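Local coordinates for protein ribosomal RNA methyltransferase, putative (Plasmodium falciparum, PDB 2PLW) that binds S-adenosylmethionine and, as an FtsJ/RlmE-type methyltransferase domain, probably transfers its methyl group to a ribose 2'-oxygen of uridine in ribosomal RNA, at residues A[69-72]-A[73-76]; A[95-98]-A[99-102]; A[124-127]-A[128-132]. All coordinates share one frame; numbering follows the deposited sequence.

Interaction 1 (A[69-72]-A[73-76]). With SAM (S-adenosylmethionine), chain C.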
ATOM      1  N   GLN A  69       7.048  -3.198  12.349  1.00 15.54           N
ATOM      2  CA  GLN A  69       5.766  -3.397  12.986  1.00 15.70           C
ATOM      3  C   GLN A  69       5.143  -2.035  13.305  1.00 15.86           C
ATOM      4  O   GLN A  69       5.772  -1.162  13.921  1.00 17.27           O
ATOM      5  CB  GLN A  69       5.853  -4.260  14.247  1.00 17.21           C
ATOM      6  CG  GLN A  69       4.468  -4.587  14.754  1.00 18.09           C
ATOM      7  CD  GLN A  69       4.464  -5.291  16.107  1.00 24.42           C
ATOM      8  OE1 GLN A  69       5.436  -5.226  16.846  1.00 25.79           O
ATOM      9  NE2 GLN A  69       3.356  -5.965  16.425  1.00 24.74           N
ATOM     10  N   GLY A  70       3.912  -1.850  12.873  1.00 15.12           N
ATOM     11  CA  GLY A  70       3.206  -0.597  13.143  1.00 15.74           C
ATOM     12  C   GLY A  70       1.847  -0.510  12.503  1.00 16.86           C
ATOM     13  O   GLY A  70       1.594  -1.119  11.473  1.00 16.27           O
ATOM     14  N   GLU A  71       0.949   0.232  13.136  1.00 17.49           N
ATOM     15  CA  GLU A  71      -0.361   0.427  12.570  1.00 18.20           C
ATOM     16  C   GLU A  71      -0.400   1.802  11.891  1.00 17.96           C
ATOM     17  O   GLU A  71      -0.295   2.834  12.556  1.00 18.64           O
ATOM     18  CB  GLU A  71      -1.429   0.320  13.668  1.00 18.05           C
ATOM     19  CG  GLU A  71      -2.836   0.635  13.174  1.00 20.10           C
ATOM     20  CD  GLU A  71      -3.892   0.424  14.252  1.00 21.09           C
ATOM     21  OE1 GLU A  71      -3.524   0.214  15.426  1.00 27.98           O
ATOM     22  OE2 GLU A  71      -5.083   0.478  13.917  1.00 28.22           O
ATOM     23  N   ILE A  72      -0.515   1.823  10.563  1.00 17.13           N
ATOM     24  CA  ILE A  72      -0.595   3.106   9.878  1.00 16.96           C
ATOM     25  C   ILE A  72      -1.863   3.839  10.334  1.00 18.01           C
ATOM     26  O   ILE A  72      -2.919   3.230  10.473  1.00 17.80           O
ATOM     27  CB  ILE A  72      -0.524   2.936   8.335  1.00 16.40           C
ATOM     28  CG1 ILE A  72       0.816   2.304   7.967  1.00 13.86           C
ATOM     29  CG2 ILE A  72      -0.763   4.272   7.644  1.00 15.72           C
ATOM     30  CD1 ILE A  72       2.065   3.158   8.275  1.00 16.28           C
ATOM     31  N   GLY A  73      -1.738   5.124  10.623  1.00 19.56           N
ATOM     32  CA  GLY A  73      -2.846   5.867  11.216  1.00 21.21           C
ATOM     33  C   GLY A  73      -2.715   5.973  12.726  1.00 21.68           C
ATOM     34  O   GLY A  73      -3.489   6.683  13.362  1.00 23.16           O
ATOM     35  N   LYS A  74      -1.741   5.268  13.299  1.00 22.71           N
ATOM     36  CA  LYS A  74      -1.494   5.289  14.749  1.00 22.83           C
ATOM     37  C   LYS A  74      -0.009   5.417  15.120  1.00 22.51           C
ATOM     38  O   LYS A  74       0.402   6.346  15.832  1.00 22.03           O
ATOM     39  CB  LYS A  74      -2.095   4.032  15.395  1.00 23.35           C
ATOM     40  CG  LYS A  74      -1.815   3.868  16.884  1.00 28.08           C
ATOM     41  CD  LYS A  74      -2.079   2.455  17.351  1.00 32.06           C
ATOM     42  CE  LYS A  74      -1.840   2.300  18.849  1.00 36.94           C
ATOM     43  NZ  LYS A  74      -0.475   2.761  19.280  1.00 38.59           N
ATOM     44  N   ASP A  75       0.791   4.463  14.641  1.00 20.76           N
ATOM     45  CA  ASP A  75       2.232   4.395  14.920  1.00 20.32           C
ATOM     46  C   ASP A  75       3.117   5.223  13.987  1.00 19.29           C
ATOM     47  O   ASP A  75       4.329   5.255  14.143  1.00 20.20           O
ATOM     48  CB  ASP A  75       2.680   2.935  14.906  1.00 20.42           C
ATOM     49  CG  ASP A  75       1.938   2.101  15.927  1.00 23.74           C
ATOM     50  OD1 ASP A  75       1.870   2.545  17.106  1.00 25.50           O
ATOM     51  OD2 ASP A  75       1.433   1.016  15.563  1.00 23.54           O
ATOM     52  N   ASN A  76       2.533   5.846  12.978  1.00 18.83           N
ATOM     53  CA  ASN A  76       3.239   6.941  12.320  1.00 18.22           C
ATOM     54  C   ASN A  76       2.710   8.222  12.948  1.00 18.45           C
ATOM     55  O   ASN A  76       1.570   8.265  13.409  1.00 17.34           O
ATOM     56  CB  ASN A  76       3.069   6.955  10.796  1.00 17.51           C
ATOM     57  CG  ASN A  76       1.615   7.055  10.364  1.00 18.35           C
ATOM     58  OD1 ASN A  76       0.819   6.147  10.583  1.00 19.28           O
ATOM     59  ND2 ASN A  76       1.252   8.182   9.781  1.00 15.00           N
TER
HETATM   60  N   SAM C 203      -0.859  -8.814   1.415  1.00 21.44           N
HETATM   61  CA  SAM C 203      -0.610  -9.750   2.562  1.00 21.54           C
HETATM   62  C   SAM C 203       0.146 -11.002   2.116  1.00 21.26           C
HETATM   63  O   SAM C 203       0.199 -11.269   0.914  1.00 21.25           O
HETATM   64  OXT SAM C 203       0.734 -11.748   2.908  1.00 20.36           O
HETATM   65  CB  SAM C 203      -1.948 -10.123   3.214  1.00 21.36           C
HETATM   66  CG  SAM C 203      -2.486  -8.894   3.946  1.00 23.28           C
HETATM   67  SD  SAM C 203      -3.823  -9.218   5.111  1.00 28.18           S
HETATM   68  CE  SAM C 203      -5.121  -9.596   3.923  1.00 27.41           C
HETATM   69  C5' SAM C 203      -4.282  -7.551   5.653  1.00 22.22           C
HETATM   70  C4' SAM C 203      -3.307  -7.035   6.713  1.00 17.87           C
HETATM   71  O4' SAM C 203      -3.573  -5.645   6.918  1.00 18.07           O
HETATM   72  C3' SAM C 203      -3.409  -7.712   8.102  1.00 18.91           C
HETATM   73  O3' SAM C 203      -2.251  -8.466   8.387  1.00 18.51           O
HETATM   74  C2' SAM C 203      -3.570  -6.538   9.081  1.00 17.51           C
HETATM   75  O2' SAM C 203      -2.850  -6.632  10.305  1.00 17.29           O
HETATM   76  C1' SAM C 203      -3.102  -5.366   8.238  1.00 15.81           C
HETATM   77  N9  SAM C 203      -3.574  -4.045   8.657  1.00 18.72           N
HETATM   78  C8  SAM C 203      -4.869  -3.611   8.855  1.00 18.33           C
HETATM   79  N7  SAM C 203      -4.837  -2.306   9.197  1.00 16.83           N
HETATM   80  C5  SAM C 203      -3.538  -1.909   9.211  1.00 17.67           C
HETATM   81  C6  SAM C 203      -2.911  -0.691   9.480  1.00 17.20           C
HETATM   82  N6  SAM C 203      -3.612   0.386   9.807  1.00 16.52           N
HETATM   83  N1  SAM C 203      -1.545  -0.589   9.403  1.00 18.26           N
HETATM   84  C2  SAM C 203      -0.764  -1.677   9.059  1.00 18.01           C
HETATM   85  N3  SAM C 203      -1.379  -2.882   8.778  1.00 16.31           N
HETATM   86  C4  SAM C 203      -2.736  -2.992   8.871  1.00 17.56           C

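Interaction 2 (A[95-98]-A[99-102])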
ATOM      1  N   ASP A  95       7.861   6.261  11.521  1.00 15.61           N
ATOM      2  CA  ASP A  95       8.658   7.277  10.821  1.00 15.66           C
ATOM      3  C   ASP A  95      10.160   7.138  11.052  1.00 16.01           C
ATOM      4  O   ASP A  95      10.951   7.270  10.128  1.00 15.64           O
ATOM      5  CB  ASP A  95       8.191   8.653  11.221  1.00 15.37           C
ATOM      6  CG  ASP A  95       6.706   8.818  11.031  1.00 17.65           C
ATOM      7  OD1 ASP A  95       6.262   9.127   9.905  1.00 17.18           O
ATOM      8  OD2 ASP A  95       5.984   8.618  12.031  1.00 17.60           O
ATOM      9  N   TYR A  96      10.546   6.908  12.302  1.00 17.68           N
ATOM     10  CA  TYR A  96      11.963   6.788  12.614  1.00 18.78           C
ATOM     11  C   TYR A  96      12.582   5.490  12.091  1.00 17.47           C
ATOM     12  O   TYR A  96      13.730   5.481  11.614  1.00 17.57           O
ATOM     13  CB  TYR A  96      12.220   7.098  14.094  1.00 20.61           C
ATOM     14  CG  TYR A  96      12.312   8.613  14.221  1.00 23.61           C
ATOM     15  CD1 TYR A  96      11.226   9.371  14.682  1.00 24.46           C
ATOM     16  CD2 TYR A  96      13.451   9.296  13.782  1.00 25.19           C
ATOM     17  CE1 TYR A  96      11.290  10.739  14.741  1.00 24.88           C
ATOM     18  CE2 TYR A  96      13.524  10.696  13.857  1.00 28.78           C
ATOM     19  CZ  TYR A  96      12.433  11.398  14.336  1.00 25.93           C
ATOM     20  OH  TYR A  96      12.486  12.761  14.405  1.00 28.02           O
ATOM     21  N   LYS A  97      11.779   4.434  12.060  1.00 17.50           N
ATOM     22  CA  LYS A  97      12.208   3.201  11.400  1.00 16.58           C
ATOM     23  C   LYS A  97      12.361   3.390   9.888  1.00 17.09           C
ATOM     24  O   LYS A  97      13.325   2.916   9.302  1.00 16.84           O
ATOM     25  CB  LYS A  97      11.240   2.067  11.714  1.00 17.27           C
ATOM     26  CG  LYS A  97      11.311   1.642  13.177  1.00 19.49           C
ATOM     27  CD  LYS A  97      10.396   0.479  13.428  1.00 25.32           C
ATOM     28  CE  LYS A  97       9.911   0.411  14.883  1.00 29.55           C
ATOM     29  NZ  LYS A  97       8.695  -0.486  15.005  1.00 29.77           N
ATOM     30  N   LEU A  98      11.416   4.083   9.254  1.00 16.02           N
ATOM     31  CA  LEU A  98      11.587   4.474   7.843  1.00 17.05           C
ATOM     32  C   LEU A  98      12.813   5.334   7.606  1.00 17.83           C
ATOM     33  O   LEU A  98      13.520   5.140   6.628  1.00 17.73           O
ATOM     34  CB  LEU A  98      10.337   5.161   7.270  1.00 16.80           C
ATOM     35  CG  LEU A  98       9.174   4.212   7.038  1.00 16.52           C
ATOM     36  CD1 LEU A  98       7.877   5.011   6.775  1.00 18.29           C
ATOM     37  CD2 LEU A  98       9.463   3.194   5.887  1.00 15.81           C
ATOM     38  N   LYS A  99      13.061   6.283   8.504  1.00 18.30           N
ATOM     39  CA  LYS A  99      14.232   7.174   8.394  1.00 21.24           C
ATOM     40  C   LYS A  99      15.549   6.378   8.383  1.00 20.64           C
ATOM     41  O   LYS A  99      16.432   6.654   7.581  1.00 21.12           O
ATOM     42  CB  LYS A  99      14.223   8.169   9.562  1.00 20.80           C
ATOM     43  CG  LYS A  99      15.248   9.301   9.465  1.00 24.37           C
ATOM     44  CD  LYS A  99      15.098  10.288  10.632  1.00 23.85           C
ATOM     45  CE  LYS A  99      13.965  11.290  10.386  1.00 27.67           C
ATOM     46  NZ  LYS A  99      14.426  12.419   9.503  1.00 28.87           N
ATOM     47  N   GLU A 100      15.662   5.400   9.285  1.00 21.04           N
ATOM     48  CA  GLU A 100      16.805   4.491   9.362  1.00 22.76           C
ATOM     49  C   GLU A 100      17.078   3.849   8.008  1.00 21.70           C
ATOM     50  O   GLU A 100      18.221   3.700   7.611  1.00 22.83           O
ATOM     51  CB  GLU A 100      16.539   3.369  10.369  1.00 23.59           C
ATOM     52  CG  GLU A 100      16.857   3.666  11.817  1.00 27.06           C
ATOM     53  CD  GLU A 100      16.803   2.392  12.669  1.00 27.67           C
ATOM     54  OE1 GLU A 100      17.878   1.940  13.135  1.00 34.02           O
ATOM     55  OE2 GLU A 100      15.685   1.836  12.855  1.00 31.98           O
ATOM     56  N   ILE A 101      16.012   3.484   7.309  1.00 20.32           N
ATOM     57  CA  ILE A 101      16.098   2.723   6.055  1.00 19.60           C
ATOM     58  C   ILE A 101      16.295   3.638   4.831  1.00 20.12           C
ATOM     59  O   ILE A 101      17.167   3.390   3.985  1.00 20.70           O
ATOM     60  CB  ILE A 101      14.845   1.789   5.875  1.00 19.20           C
ATOM     61  CG1 ILE A 101      14.718   0.754   6.993  1.00 18.74           C
ATOM     62  CG2 ILE A 101      14.898   1.031   4.549  1.00 18.76           C
ATOM     63  CD1 ILE A 101      13.297   0.183   7.131  1.00 19.11           C
ATOM     64  N   LEU A 102      15.493   4.698   4.756  1.00 19.94           N
ATOM     65  CA  LEU A 102      15.449   5.602   3.606  1.00 20.55           C
ATOM     66  C   LEU A 102      16.474   6.733   3.622  1.00 21.65           C
ATOM     67  O   LEU A 102      16.818   7.255   2.555  1.00 21.22           O
ATOM     68  CB  LEU A 102      14.058   6.254   3.494  1.00 20.74           C
ATOM     69  CG  LEU A 102      12.837   5.353   3.282  1.00 20.21           C
ATOM     70  CD1 LEU A 102      11.589   6.171   3.434  1.00 21.29           C
ATOM     71  CD2 LEU A 102      12.921   4.678   1.912  1.00 21.89           C
TER

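Interaction 3 (A[124-127]-A[128-132])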
ATOM      1  N   ASP A 124     -21.444   0.408   7.470  1.00 20.17           N
ATOM      2  CA  ASP A 124     -20.447   0.753   8.492  1.00 20.96           C
ATOM      3  C   ASP A 124     -19.063   0.239   8.091  1.00 20.41           C
ATOM      4  O   ASP A 124     -18.062   0.931   8.259  1.00 21.26           O
ATOM      5  CB  ASP A 124     -20.824   0.134   9.838  1.00 21.11           C
ATOM      6  CG  ASP A 124     -21.723   1.017  10.675  1.00 24.21           C
ATOM      7  OD1 ASP A 124     -21.513   2.251  10.713  1.00 29.57           O
ATOM      8  OD2 ASP A 124     -22.622   0.462  11.329  1.00 23.27           O
ATOM      9  N   ASP A 125     -19.016  -0.986   7.572  1.00 20.19           N
ATOM     10  CA  ASP A 125     -17.755  -1.589   7.162  1.00 20.12           C
ATOM     11  C   ASP A 125     -17.130  -0.791   6.010  1.00 19.39           C
ATOM     12  O   ASP A 125     -15.914  -0.630   5.954  1.00 20.00           O
ATOM     13  CB  ASP A 125     -17.957  -3.055   6.747  1.00 20.43           C
ATOM     14  CG  ASP A 125     -18.228  -3.961   7.947  1.00 22.30           C
ATOM     15  OD1 ASP A 125     -17.841  -3.601   9.071  1.00 24.52           O
ATOM     16  OD2 ASP A 125     -18.835  -5.030   7.744  1.00 25.31           O
ATOM     17  N   HIS A 126     -17.974  -0.286   5.115  1.00 17.52           N
ATOM     18  CA  HIS A 126     -17.482   0.570   4.028  1.00 17.53           C
ATOM     19  C   HIS A 126     -16.909   1.865   4.598  1.00 17.03           C
ATOM     20  O   HIS A 126     -15.804   2.270   4.221  1.00 16.34           O
ATOM     21  CB  HIS A 126     -18.583   0.865   3.013  1.00 17.72           C
ATOM     22  CG  HIS A 126     -18.186   1.867   1.972  1.00 18.51           C
ATOM     23  ND1 HIS A 126     -17.201   1.609   1.040  1.00 16.98           N
ATOM     24  CD2 HIS A 126     -18.587   3.142   1.762  1.00 18.69           C
ATOM     25  CE1 HIS A 126     -17.035   2.678   0.279  1.00 18.13           C
ATOM     26  NE2 HIS A 126     -17.870   3.618   0.688  1.00 19.69           N
ATOM     27  N   LEU A 127     -17.648   2.528   5.487  1.00 16.19           N
ATOM     28  CA  LEU A 127     -17.153   3.770   6.108  1.00 16.30           C
ATOM     29  C   LEU A 127     -15.839   3.550   6.859  1.00 16.56           C
ATOM     30  O   LEU A 127     -14.904   4.386   6.783  1.00 16.05           O
ATOM     31  CB  LEU A 127     -18.195   4.395   7.050  1.00 16.61           C
ATOM     32  CG  LEU A 127     -17.900   5.829   7.521  1.00 17.76           C
ATOM     33  CD1 LEU A 127     -17.928   6.746   6.298  1.00 17.61           C
ATOM     34  CD2 LEU A 127     -18.912   6.257   8.597  1.00 17.12           C
ATOM     35  N   ASN A 128     -15.754   2.436   7.589  1.00 16.60           N
ATOM     36  CA  ASN A 128     -14.503   2.091   8.283  1.00 16.49           C
ATOM     37  C   ASN A 128     -13.370   1.894   7.298  1.00 16.19           C
ATOM     38  O   ASN A 128     -12.235   2.274   7.575  1.00 15.52           O
ATOM     39  CB  ASN A 128     -14.642   0.811   9.108  1.00 16.88           C
ATOM     40  CG  ASN A 128     -15.593   0.957  10.266  1.00 19.15           C
ATOM     41  OD1 ASN A 128     -16.003   2.061  10.610  1.00 23.01           O
ATOM     42  ND2 ASN A 128     -15.942  -0.177  10.889  1.00 22.04           N
ATOM     43  N   SER A 129     -13.678   1.232   6.186  1.00 15.76           N
ATOM     44  CA  SER A 129     -12.715   1.033   5.106  1.00 16.06           C
ATOM     45  C   SER A 129     -12.270   2.369   4.534  1.00 15.64           C
ATOM     46  O   SER A 129     -11.087   2.540   4.198  1.00 15.66           O
ATOM     47  CB  SER A 129     -13.319   0.157   4.001  1.00 15.80           C
ATOM     48  OG  SER A 129     -12.421  -0.054   2.909  1.00 19.31           O
ATOM     49  N   CYS A 130     -13.214   3.287   4.361  1.00 14.65           N
ATOM     50  CA  CYS A 130     -12.882   4.645   3.891  1.00 15.23           C
ATOM     51  C   CYS A 130     -11.905   5.312   4.851  1.00 15.32           C
ATOM     52  O   CYS A 130     -10.923   5.941   4.440  1.00 14.74           O
ATOM     53  CB  CYS A 130     -14.164   5.469   3.779  1.00 15.50           C
ATOM     54  SG  CYS A 130     -15.133   4.960   2.355  1.00 18.69           S
ATOM     55  N   GLU A 131     -12.175   5.148   6.144  1.00 15.39           N
ATOM     56  CA  GLU A 131     -11.363   5.784   7.183  1.00 16.48           C
ATOM     57  C   GLU A 131      -9.928   5.261   7.109  1.00 15.01           C
ATOM     58  O   GLU A 131      -8.988   6.047   7.136  1.00 15.79           O
ATOM     59  CB  GLU A 131     -11.946   5.557   8.586  1.00 17.29           C
ATOM     60  CG  GLU A 131     -11.058   6.200   9.669  1.00 20.08           C
ATOM     61  CD  GLU A 131     -11.591   6.042  11.105  1.00 21.37           C
ATOM     62  OE1 GLU A 131     -12.037   4.928  11.469  1.00 25.57           O
ATOM     63  OE2 GLU A 131     -11.516   7.039  11.865  1.00 29.81           O
ATOM     64  N   LEU A 132      -9.781   3.942   6.965  1.00 14.82           N
ATOM     65  CA  LEU A 132      -8.468   3.317   6.848  1.00 13.51           C
ATOM     66  C   LEU A 132      -7.781   3.794   5.576  1.00 13.35           C
ATOM     67  O   LEU A 132      -6.583   4.097   5.587  1.00 12.90           O
ATOM     68  CB  LEU A 132      -8.585   1.790   6.850  1.00 13.14           C
ATOM     69  CG  LEU A 132      -7.259   1.029   6.655  1.00 14.64           C
ATOM     70  CD1 LEU A 132      -6.217   1.469   7.689  1.00 16.43           C
ATOM     71  CD2 LEU A 132      -7.512  -0.447   6.758  1.00 13.88           C
TER
HETATM   72  O   HOH W   1     -18.701   2.782  11.498  1.00 29.68           O
HETATM   73  O   HOH W   2     -15.112  -2.560   9.415  1.00 30.23           O

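Interaction 1 (A[69-72]-A[73-76])
Glu71 O is gripped by two amides from the far side of a tight turn: Lys74 N at 2.9 Å, tilted 33° from the carbonyl plane, and Asp75 N, tilted by half as much. The turn follows strand 66-69 of the Rossmann-like methyltransferase fold and forms part of the adenine end of the S-adenosylmethionine pocket. Asp75 then reaches back with its carboxylate. OD2 takes the Glu71 N-H at 2.6 Å through its anti lone pair, along a nearly straight bond, so the peptide group between Gly70 and Glu71 is tied to the second half of the loop. The other oxygen, Asp75 OD1, holds Lys74 NZ in a salt bridge, met on the syn side; the lysine gets there by bending at its last torsion (chi4 -54°). On the way, Lys74 CD runs past the Glu71 carboxylate, 3.3 Å from Glu71 OE1.

With the loop held this way, Ile72 presents its backbone to the ligand: Ile72 N donates to adenine N1 at 2.9 Å, and the adenine amino group N6 donates to Ile72 O. The pair reads the Watson-Crick edge of the base. Glu71 CG lies over the face of the adenine at the amino group, 3.5 Å from N6. Behind Ile72, Asn76 closes the turn with its side-chain carbonyl, OD1 accepting from Gly73 N at 2.8 Å in the carbonyl plane.

Interaction 2 (A[95-98]-A[99-102])
The Tyr96 ring has the aliphatic part of Lys99 beside it, one turn further along helix 93-102. The two side chains run side by side in the same direction, and the lysine meets the CD2-CE2 side of the ring obliquely, with Lys99 CE 3.5 Å from Tyr96 CE2 and Lys99 CD almost as near. The bend at chi3 (-81°) lays CE against the ring; chi4 turns NZ away. This is an i to i+3 contact on the exposed side of an amphipathic helix. Its backbone is regular at first: Lys99 N bonds to Asp95 O at 2.8 Å and Glu100 N to Tyr96 O at 3.0 Å. Near the C-terminal end, the two bonds of Ile101 N, to Lys97 O and to Leu98 O, are both weak, whereas Leu102 N makes a straight bond of 2.8 Å to Leu98 O, almost in line with its C=O. The same two leucines touch through Leu98 CB and Leu102 CD1 on the buried side. There Leu98 packs on Phe139 and Tyr143 of helix 122-143, and Asp95 OD1 hydrogen-bonds to Tyr143 OH. Ile101 leans on strands 66-69 and 49-55, so the helix covers the sheet at its 66-69 edge.

Interaction 3 (A[124-127]-A[128-132])
Asn128 reaches back along its helix to Asp124 and Asp125, and two waters complete the contact. One water donates to both Asp124 OD1 and Asn128 OD1, the latter at 2.9 Å; the other accepts from Asn128 ND2 and donates to Asp125 OD1. Asn128 CG stands beside its backbone N (chi1 -66°), which brings the amide back over Asp124 O, the acceptor for Asn128 N at 2.8 Å. Both aspartates are also held from the preceding loop, Asp124 OD2 by Asn121 and Asp125 OD1 by Ile119 N. All this belongs to the first turns of helix 122-143, which packs beside strand 148-155 in the Rossmann-like methyltransferase fold and further along, at Leu132, touches S-adenosylmethionine. Leu127, on the exposed side, bonds through its O to Glu131 N at 2.9 Å. On the buried side, Cys130 SG lies over one face of the His126 imidazole, 3.8 Å from the ring centroid and 25° off the normal, shifted toward the NE2 and CE1 rim. Cys130 N bonds to His126 O at 2.8 Å. Both ring nitrogens are engaged outside the helix, ND1 with Tyr155 O and NE2 with Gln159 N, which fixes the plane of the ring under the sulfur.

In the fold
All three contacts are local and partly buried. Interaction 1 is a loop, with carboxylate, amide and backbone groups holding a main chain that serves the cofactor; interactions 2 and 3 are stretches of regular helix whose side chains divide between a buried side and an outer side. Interactions 1 and 2 touch, Lys97 NZ making a weak bond to Gln69 O, while 2 and 3 lie about 28 Å apart between centres. Even so, helix 122-143 serves all three: it carries interaction 3 near its start, and later residues, such as Phe139, pack on Ile72 and Leu98. Side-chain chemistry differs too: methylenes against a ring in 95-102, water bridges to two aspartates, one of them buried, in 124-132.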